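Cel44C (Paenibacillus polymyxa, PDB 2YIH) hydrolyses beta-1,4-glucan backbones, xyloglucan among them, through the glycoside hydrolase family 44 part of a longer, multidomain enzyme. Local coordinates at residues Q265-S270 with K347-T352; M373-G378 with N432-A437. The protein carries 8 engineered substitutions. All coordinates share one frame; numbering follows the deposited sequence.

How the interactions relate
The two interactions come in series along the chain, and interaction 1 closes before interaction 2 opens. Their centres lie about 32 Å apart, with nearest atoms about 18 Å from each other, so neither touches the other. Interaction 1 is internal to the TIM barrel: it joins helix 258-273 to the end of helix 337-348 and the turn that leads into barrel strand 353-359. That strand is followed by helix 367-382, whose residues 373-378 make interaction 2 with strand 433-439 of the nine-stranded sheet. The first contact therefore packs neighbouring barrel helices, whereas the second joins barrel to beta domain. Both are structural and lie away from the glycan pocket and calcium site.

Interaction 1 of 2, residues Q265-S270 with K347-T352; sequences QMRLSS and KYYPGT
Arg267 and Tyr349 form the centre of a helix-to-turn packing contact on the outside of the TIM barrel, where helix 258-273 meets the end of helix 337-348 and the turn before strand 353-359. The evidence is a CH-pi contact: Arg267 CA stands 3.8 Å from the centroid of the Tyr349 ring, 19° off its normal. A chi1 of -169° sends the arginine CG away from the backbone N, and the chain runs on across the ring, with Arg267 CG 3.8 Å from Tyr349 CD1. Pro350 CD then lies over one face of the guanidinium, 4.1 Å from Arg267 NH1.

At the phenol end, Tyr349 OH comes within 3.0 Å of Ser270 OG. That serine is tied back to its own helix, Ser270 OG donating to Met266 O at 2.8 Å, and is also hydrogen-bonded to Leu277 N. Tyr349 to Thr352 is a type II beta turn, in which Tyr349 O accepts from both Thr352 N and, at 2.7 Å, Thr352 OG1. Arg276 hydrogen-bonds to Pro350 O and Thr352 OG1. A water bridges the two segments: lying in the guanidinium plane, it accepts from Arg267 NH1 at 3.0 Å and donates to Tyr348 O at 2.6 Å.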
ATOM      1  N   GLN A 265      10.815 -20.413   2.694  1.00 10.91           N
ATOM      2  CA  GLN A 265      10.040 -21.514   2.098  1.00 11.38           C
ATOM      3  C   GLN A 265       9.619 -21.199   0.671  1.00 11.04           C
ATOM      4  O   GLN A 265       9.634 -22.092  -0.183  1.00 10.64           O
ATOM      5  CB  GLN A 265       8.801 -21.865   2.958  1.00 12.43           C
ATOM      6  CG  GLN A 265       9.167 -22.481   4.339  1.00 14.64           C
ATOM      7  CD  GLN A 265       9.970 -23.781   4.224  1.00 16.79           C
ATOM      8  OE1 GLN A 265      11.065 -23.925   4.807  1.00 21.52           O
ATOM      9  NE2 GLN A 265       9.494 -24.669   3.384  1.00 16.66           N
ATOM     10  N   MET A 266       9.302 -19.936   0.387  1.00 10.28           N
ATOM     11  CA  MET A 266       8.980 -19.536  -0.992  1.00 10.61           C
ATOM     12  C   MET A 266      10.230 -19.601  -1.886  1.00 10.77           C
ATOM     13  O   MET A 266      10.151 -20.043  -3.039  1.00 10.78           O
ATOM     14  CB  MET A 266       8.286 -18.157  -1.055  1.00 10.75           C
ATOM     15  CG  MET A 266       6.881 -18.145  -0.384  1.00 10.48           C
ATOM     16  SD  MET A 266       5.743 -19.301  -1.183  1.00 10.78           S
ATOM     17  CE  MET A 266       5.354 -18.403  -2.706  1.00 10.86           C
ATOM     18  N   ARG A 267      11.369 -19.243  -1.313  1.00 10.96           N
ATOM     19  CA  ARG A 267      12.655 -19.372  -2.028  1.00 11.77           C
ATOM     20  C   ARG A 267      12.952 -20.830  -2.362  1.00 11.45           C
ATOM     21  O   ARG A 267      13.253 -21.165  -3.514  1.00 10.83           O
ATOM     22  CB  ARG A 267      13.775 -18.747  -1.217  1.00 12.87           C
ATOM     23  CG  ARG A 267      15.035 -18.636  -2.030  1.00 14.59           C
ATOM     24  CD  ARG A 267      16.185 -18.869  -1.201  1.00 16.25           C
ATOM     25  NE  ARG A 267      17.404 -18.712  -2.000  1.00 16.64           N
ATOM     26  CZ  ARG A 267      18.532 -18.256  -1.489  1.00 16.82           C
ATOM     27  NH1 ARG A 267      18.571 -17.940  -0.216  1.00 15.77           N
ATOM     28  NH2 ARG A 267      19.614 -18.096  -2.256  1.00 17.56           N
ATOM     29  N   LEU A 268      12.788 -21.710  -1.368  1.00 11.07           N
ATOM     30  CA  LEU A 268      12.963 -23.163  -1.561  0.50 11.22           C
ATOM     31  C   LEU A 268      12.008 -23.739  -2.598  1.00 11.27           C
ATOM     32  O   LEU A 268      12.414 -24.487  -3.503  1.00 11.58           O
ATOM     33  CB  LEU A 268      12.767 -23.913  -0.238  0.50 11.01           C
ATOM     34  CG  LEU A 268      13.845 -23.861   0.826  0.50 11.12           C
ATOM     35  CD1 LEU A 268      13.299 -24.261   2.197  0.50 11.13           C
ATOM     36  CD2 LEU A 268      14.963 -24.808   0.419  0.50 11.12           C
ATOM     37  N   SER A 269      10.711 -23.405  -2.485  1.00 11.25           N
ATOM     38  CA  SER A 269       9.755 -23.895  -3.445  1.00 11.51           C
ATOM     39  C   SER A 269      10.043 -23.402  -4.868  1.00 11.82           C
ATOM     40  O   SER A 269       9.852 -24.136  -5.844  1.00 11.92           O
ATOM     41  CB  SER A 269       8.334 -23.506  -3.016  1.00 11.87           C
ATOM     42  OG  SER A 269       8.015 -24.119  -1.757  1.00 13.63           O
ATOM     43  N   SER A 270      10.554 -22.172  -4.976  1.00 12.31           N
ATOM     44  CA  SER A 270      10.902 -21.600  -6.270  1.00 12.61           C
ATOM     45  C   SER A 270      12.079 -22.352  -6.893  1.00 13.50           C
ATOM     46  O   SER A 270      12.074 -22.619  -8.103  1.00 13.06           O
ATOM     47  CB  SER A 270      11.224 -20.105  -6.117  1.00 12.76           C
ATOM     48  OG  SER A 270      10.060 -19.385  -5.724  1.00 13.09           O
ATOM     49  N   LYS A 347      18.041 -11.120   3.240  1.00 18.89           N
ATOM     50  CA  LYS A 347      18.598 -12.371   3.715  1.00 19.08           C
ATOM     51  C   LYS A 347      17.919 -13.628   3.171  1.00 18.39           C
ATOM     52  O   LYS A 347      18.597 -14.557   2.742  1.00 19.25           O
ATOM     53  CB  LYS A 347      18.574 -12.427   5.229  1.00 20.93           C
ATOM     54  CG  LYS A 347      19.156 -13.709   5.772  1.00 23.12           C
ATOM     55  CD  LYS A 347      19.361 -13.659   7.272  1.00 27.51           C
ATOM     56  CE  LYS A 347      19.612 -15.078   7.795  1.00 29.80           C
ATOM     57  NZ  LYS A 347      20.744 -15.177   8.748  1.00 31.31           N
ATOM     58  N   TYR A 348      16.596 -13.714   3.292  1.00 15.64           N
ATOM     59  CA  TYR A 348      15.936 -15.005   3.038  1.00 14.79           C
ATOM     60  C   TYR A 348      15.353 -15.205   1.650  1.00 13.44           C
ATOM     61  O   TYR A 348      15.103 -16.346   1.244  1.00 13.13           O
ATOM     62  CB  TYR A 348      14.870 -15.282   4.101  1.00 15.90           C
ATOM     63  CG  TYR A 348      15.447 -15.664   5.438  1.00 17.81           C
ATOM     64  CD1 TYR A 348      15.975 -16.937   5.648  1.00 19.25           C
ATOM     65  CD2 TYR A 348      15.465 -14.754   6.491  1.00 19.54           C
ATOM     66  CE1 TYR A 348      16.482 -17.319   6.904  1.00 21.33           C
ATOM     67  CE2 TYR A 348      15.998 -15.118   7.753  1.00 21.74           C
ATOM     68  CZ  TYR A 348      16.487 -16.402   7.938  1.00 22.71           C
ATOM     69  OH  TYR A 348      16.986 -16.771   9.173  1.00 25.63           O
ATOM     70  N   TYR A 349      15.154 -14.132   0.877  1.00 12.84           N
ATOM     71  CA  TYR A 349      14.797 -14.321  -0.529  1.00 12.46           C
ATOM     72  C   TYR A 349      15.300 -13.133  -1.323  1.00 13.31           C
ATOM     73  O   TYR A 349      14.548 -12.270  -1.717  1.00 12.73           O
ATOM     74  CB  TYR A 349      13.288 -14.542  -0.755  1.00 12.20           C
ATOM     75  CG  TYR A 349      12.940 -15.181  -2.102  1.00 12.19           C
ATOM     76  CD1 TYR A 349      13.838 -15.193  -3.170  1.00 12.31           C
ATOM     77  CD2 TYR A 349      11.668 -15.746  -2.323  1.00 12.48           C
ATOM     78  CE1 TYR A 349      13.518 -15.841  -4.372  1.00 12.45           C
ATOM     79  CE2 TYR A 349      11.324 -16.321  -3.523  1.00 12.94           C
ATOM     80  CZ  TYR A 349      12.257 -16.381  -4.544  1.00 12.70           C
ATOM     81  OH  TYR A 349      11.919 -16.970  -5.743  1.00 14.93           O
ATOM     82  N   PRO A 350      16.616 -13.077  -1.520  1.00 13.76           N
ATOM     83  CA  PRO A 350      17.240 -11.925  -2.136  1.00 13.20           C
ATOM     84  C   PRO A 350      16.551 -11.544  -3.436  1.00 12.02           C
ATOM     85  O   PRO A 350      16.193 -12.402  -4.230  1.00 12.59           O
ATOM     86  CB  PRO A 350      18.664 -12.425  -2.422  1.00 13.86           C
ATOM     87  CG  PRO A 350      18.909 -13.417  -1.282  1.00 14.16           C
ATOM     88  CD  PRO A 350      17.594 -14.074  -1.031  1.00 13.78           C
ATOM     89  N   GLY A 351      16.395 -10.240  -3.651  1.00 12.85           N
ATOM     90  CA  GLY A 351      15.844  -9.727  -4.890  1.00 11.37           C
ATOM     91  C   GLY A 351      14.342  -9.520  -4.802  1.00 11.47           C
ATOM     92  O   GLY A 351      13.746  -8.912  -5.679  1.00 12.03           O
ATOM     93  N   THR A 352      13.716 -10.109  -3.779  1.00 10.58           N
ATOM     94  CA  THR A 352      12.265  -9.903  -3.583  1.00 10.06           C
ATOM     95  C   THR A 352      11.986  -8.442  -3.187  1.00  9.51           C
ATOM     96  O   THR A 352      12.771  -7.868  -2.418  1.00 10.13           O
ATOM     97  CB  THR A 352      11.789 -10.840  -2.444  1.00  9.77           C
ATOM     98  OG1 THR A 352      12.136 -12.180  -2.819  1.00 10.45           O
ATOM     99  CG2 THR A 352      10.268 -10.716  -2.244  1.00 10.50           C
TER
HETATM  100  O   HOH W   1      16.656 -18.327   2.024  1.00 14.77           O

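Interaction 2 of 2, residues M373-G378 with N432-A437; sequences MTDVLG and NSSVHA
His436 of strand 433-439 is wedged against helix 367-382, with Gly378 under its ring and Asp375 at its edge, in a buried contact between the TIM barrel and the beta domain. The short segment axes approach to 8.5 Å and run at 41° to one another.

Packing is tightest at Gly378. Its CA sits 3.4 Å from the centroid of the His436 ring, a CH-pi contact almost exactly over the centre. A beta carbon on this residue would collide with His436 CD2, so the absence of a side chain is what lets strand and helix come this close. Asp375 leaves its helix with CG opposite the backbone N (chi1 -162°), which carries the carboxylate across to His436 and Ser434. His436 NE2 donates to Asp375 OD1 at 2.9 Å with an N-H...O angle of 155°. The oxygen lies close to the imidazole plane, and the N-H meets it nearly along the C-O bond, while the carboxylate is turned well out of the ring plane.

The looser flank is at Ser434, which is partly exposed. Its OG stands 3.0 Å from Asp375 OD2 in a weak bond whose proton has another possible acceptor, and it has a further weak link to Lys454 NZ.

A leucine in place of His436 would probably leave Asp375 OD1 without its N-H donor and the ammonium of Lys382 without its ring acceptor, in a buried place.

The imidazole, coming from the strand, is thus held on both ring nitrogens by side chains of one barrel helix, Lys382 at ND1 and Asp375 at NE2; this is consistent with a neutral ring carrying its proton on NE2.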
ATOM      1  N   MET A 373       0.772  11.829   6.440  1.00  9.39           N
ATOM      2  CA  MET A 373       0.910  11.230   5.128  1.00 10.77           C
ATOM      3  C   MET A 373       1.944  11.922   4.281  1.00  9.86           C
ATOM      4  O   MET A 373       2.601  11.282   3.464  1.00 10.74           O
ATOM      5  CB  MET A 373      -0.434  11.214   4.390  1.00 11.02           C
ATOM      6  CG  MET A 373      -1.335  10.105   4.856  1.00 12.09           C
ATOM      7  SD  MET A 373      -0.666   8.464   4.459  1.00 14.17           S
ATOM      8  CE  MET A 373      -0.989   8.261   2.701  1.00 13.21           C
ATOM      9  N   THR A 374       2.110  13.227   4.442  1.00  9.90           N
ATOM     10  CA  THR A 374       3.145  13.921   3.728  0.50  9.93           C
ATOM     11  C   THR A 374       4.519  13.392   4.169  1.00  9.91           C
ATOM     12  O   THR A 374       5.453  13.316   3.375  1.00 11.33           O
ATOM     13  CB  THR A 374       2.984  15.421   3.947  0.50  9.96           C
ATOM     14  OG1 THR A 374       1.640  15.795   3.584  0.50 10.07           O
ATOM     15  CG2 THR A 374       3.976  16.176   3.124  0.50  9.60           C
ATOM     16  N   ASP A 375       4.615  12.998   5.436  1.00  9.16           N
ATOM     17  CA  ASP A 375       5.885  12.443   5.913  1.00  9.10           C
ATOM     18  C   ASP A 375       6.024  10.988   5.365  1.00  8.93           C
ATOM     19  O   ASP A 375       7.053  10.606   4.821  1.00  9.18           O
ATOM     20  CB  ASP A 375       5.962  12.478   7.453  1.00  9.09           C
ATOM     21  CG  ASP A 375       7.392  12.321   7.978  1.00  9.17           C
ATOM     22  OD1 ASP A 375       8.328  12.319   7.167  1.00  9.53           O
ATOM     23  OD2 ASP A 375       7.556  12.155   9.210  1.00  9.28           O
ATOM     24  N   VAL A 376       4.955  10.209   5.488  1.00  8.89           N
ATOM     25  CA  VAL A 376       4.979   8.785   5.080  1.00  8.03           C
ATOM     26  C   VAL A 376       5.326   8.659   3.609  1.00  8.25           C
ATOM     27  O   VAL A 376       6.157   7.838   3.255  1.00  8.17           O
ATOM     28  CB  VAL A 376       3.612   8.079   5.395  1.00  7.93           C
ATOM     29  CG1 VAL A 376       3.525   6.662   4.678  1.00  7.89           C
ATOM     30  CG2 VAL A 376       3.407   7.945   6.946  1.00  8.20           C
ATOM     31  N   LEU A 377       4.762   9.485   2.730  1.00  7.88           N
ATOM     32  CA  LEU A 377       5.110   9.300   1.318  1.00  7.96           C
ATOM     33  C   LEU A 377       6.602   9.558   1.064  1.00  8.35           C
ATOM     34  O   LEU A 377       7.217   8.865   0.254  1.00  8.85           O
ATOM     35  CB  LEU A 377       4.250  10.183   0.398  1.00  8.17           C
ATOM     36  CG  LEU A 377       2.736   9.857   0.488  1.00  8.01           C
ATOM     37  CD1 LEU A 377       1.900  10.903  -0.316  1.00  8.37           C
ATOM     38  CD2 LEU A 377       2.507   8.426  -0.104  1.00  8.34           C
ATOM     39  N   GLY A 378       7.167  10.559   1.745  1.00  8.27           N
ATOM     40  CA  GLY A 378       8.635  10.840   1.643  1.00  8.21           C
ATOM     41  C   GLY A 378       9.453   9.642   2.138  1.00  8.63           C
ATOM     42  O   GLY A 378      10.449   9.216   1.516  1.00  8.37           O
ATOM     43  N   ASN A 432       9.905  18.199  15.491  1.00 13.19           N
ATOM     44  CA  ASN A 432       9.028  19.241  15.011  1.00 13.26           C
ATOM     45  C   ASN A 432       8.980  19.381  13.509  1.00 11.98           C
ATOM     46  O   ASN A 432       8.060  20.007  12.997  1.00 11.74           O
ATOM     47  CB  ASN A 432       9.399  20.596  15.654  1.00 13.65           C
ATOM     48  CG  ASN A 432       9.065  20.612  17.115  1.00 15.66           C
ATOM     49  OD1 ASN A 432       7.900  20.406  17.479  1.00 15.94           O
ATOM     50  ND2 ASN A 432      10.092  20.701  17.972  1.00 16.44           N
ATOM     51  N   SER A 433       9.953  18.802  12.795  1.00 11.41           N
ATOM     52  CA  SER A 433       9.944  18.925  11.325  1.00 10.55           C
ATOM     53  C   SER A 433      10.211  17.574  10.667  1.00 10.15           C
ATOM     54  O   SER A 433      10.755  16.657  11.301  1.00 10.36           O
ATOM     55  CB  SER A 433      11.002  19.918  10.832  1.00 10.97           C
ATOM     56  OG  SER A 433      12.324  19.363  10.958  1.00 12.04           O
ATOM     57  N   SER A 434       9.830  17.479   9.397  1.00 10.08           N
ATOM     58  CA  SER A 434      10.346  16.435   8.518  1.00  9.93           C
ATOM     59  C   SER A 434      10.576  17.075   7.162  1.00  9.57           C
ATOM     60  O   SER A 434       9.942  18.086   6.816  1.00  9.23           O
ATOM     61  CB  SER A 434       9.327  15.304   8.371  1.00 10.07           C
ATOM     62  OG  SER A 434       9.204  14.619   9.603  1.00 11.40           O
ATOM     63  N   VAL A 435      11.473  16.491   6.375  1.00  9.27           N
ATOM     64  CA  VAL A 435      11.815  17.086   5.092  1.00  9.61           C
ATOM     65  C   VAL A 435      12.332  16.002   4.128  1.00  9.46           C
ATOM     66  O   VAL A 435      13.038  15.064   4.528  1.00 10.37           O
ATOM     67  CB  VAL A 435      12.907  18.196   5.274  1.00  9.64           C
ATOM     68  CG1 VAL A 435      14.135  17.596   5.980  1.00 10.05           C
ATOM     69  CG2 VAL A 435      13.253  18.828   3.905  1.00  9.64           C
ATOM     70  N   HIS A 436      11.883  16.100   2.895  1.00  8.87           N
ATOM     71  CA  HIS A 436      12.246  15.146   1.850  1.00  8.75           C
ATOM     72  C   HIS A 436      12.604  15.891   0.588  1.00  8.91           C
ATOM     73  O   HIS A 436      11.910  16.828   0.204  1.00  9.14           O
ATOM     74  CB  HIS A 436      11.042  14.260   1.590  1.00  8.54           C
ATOM     75  CG  HIS A 436      10.584  13.529   2.815  1.00  8.56           C
ATOM     76  ND1 HIS A 436      11.309  12.507   3.388  1.00  8.25           N
ATOM     77  CD2 HIS A 436       9.482  13.694   3.585  1.00  8.47           C
ATOM     78  CE1 HIS A 436      10.681  12.086   4.472  1.00  8.95           C
ATOM     79  NE2 HIS A 436       9.565  12.790   4.611  1.00  8.43           N
ATOM     80  N   ALA A 437      13.678  15.460  -0.077  1.00  8.79           N
ATOM     81  CA  ALA A 437      14.168  16.175  -1.242  1.00  8.95           C
ATOM     82  C   ALA A 437      14.275  15.253  -2.433  1.00  9.21           C
ATOM     83  O   ALA A 437      14.471  14.052  -2.285  1.00 10.39           O
ATOM     84  CB  ALA A 437      15.571  16.810  -0.942  1.00  8.84           C
TER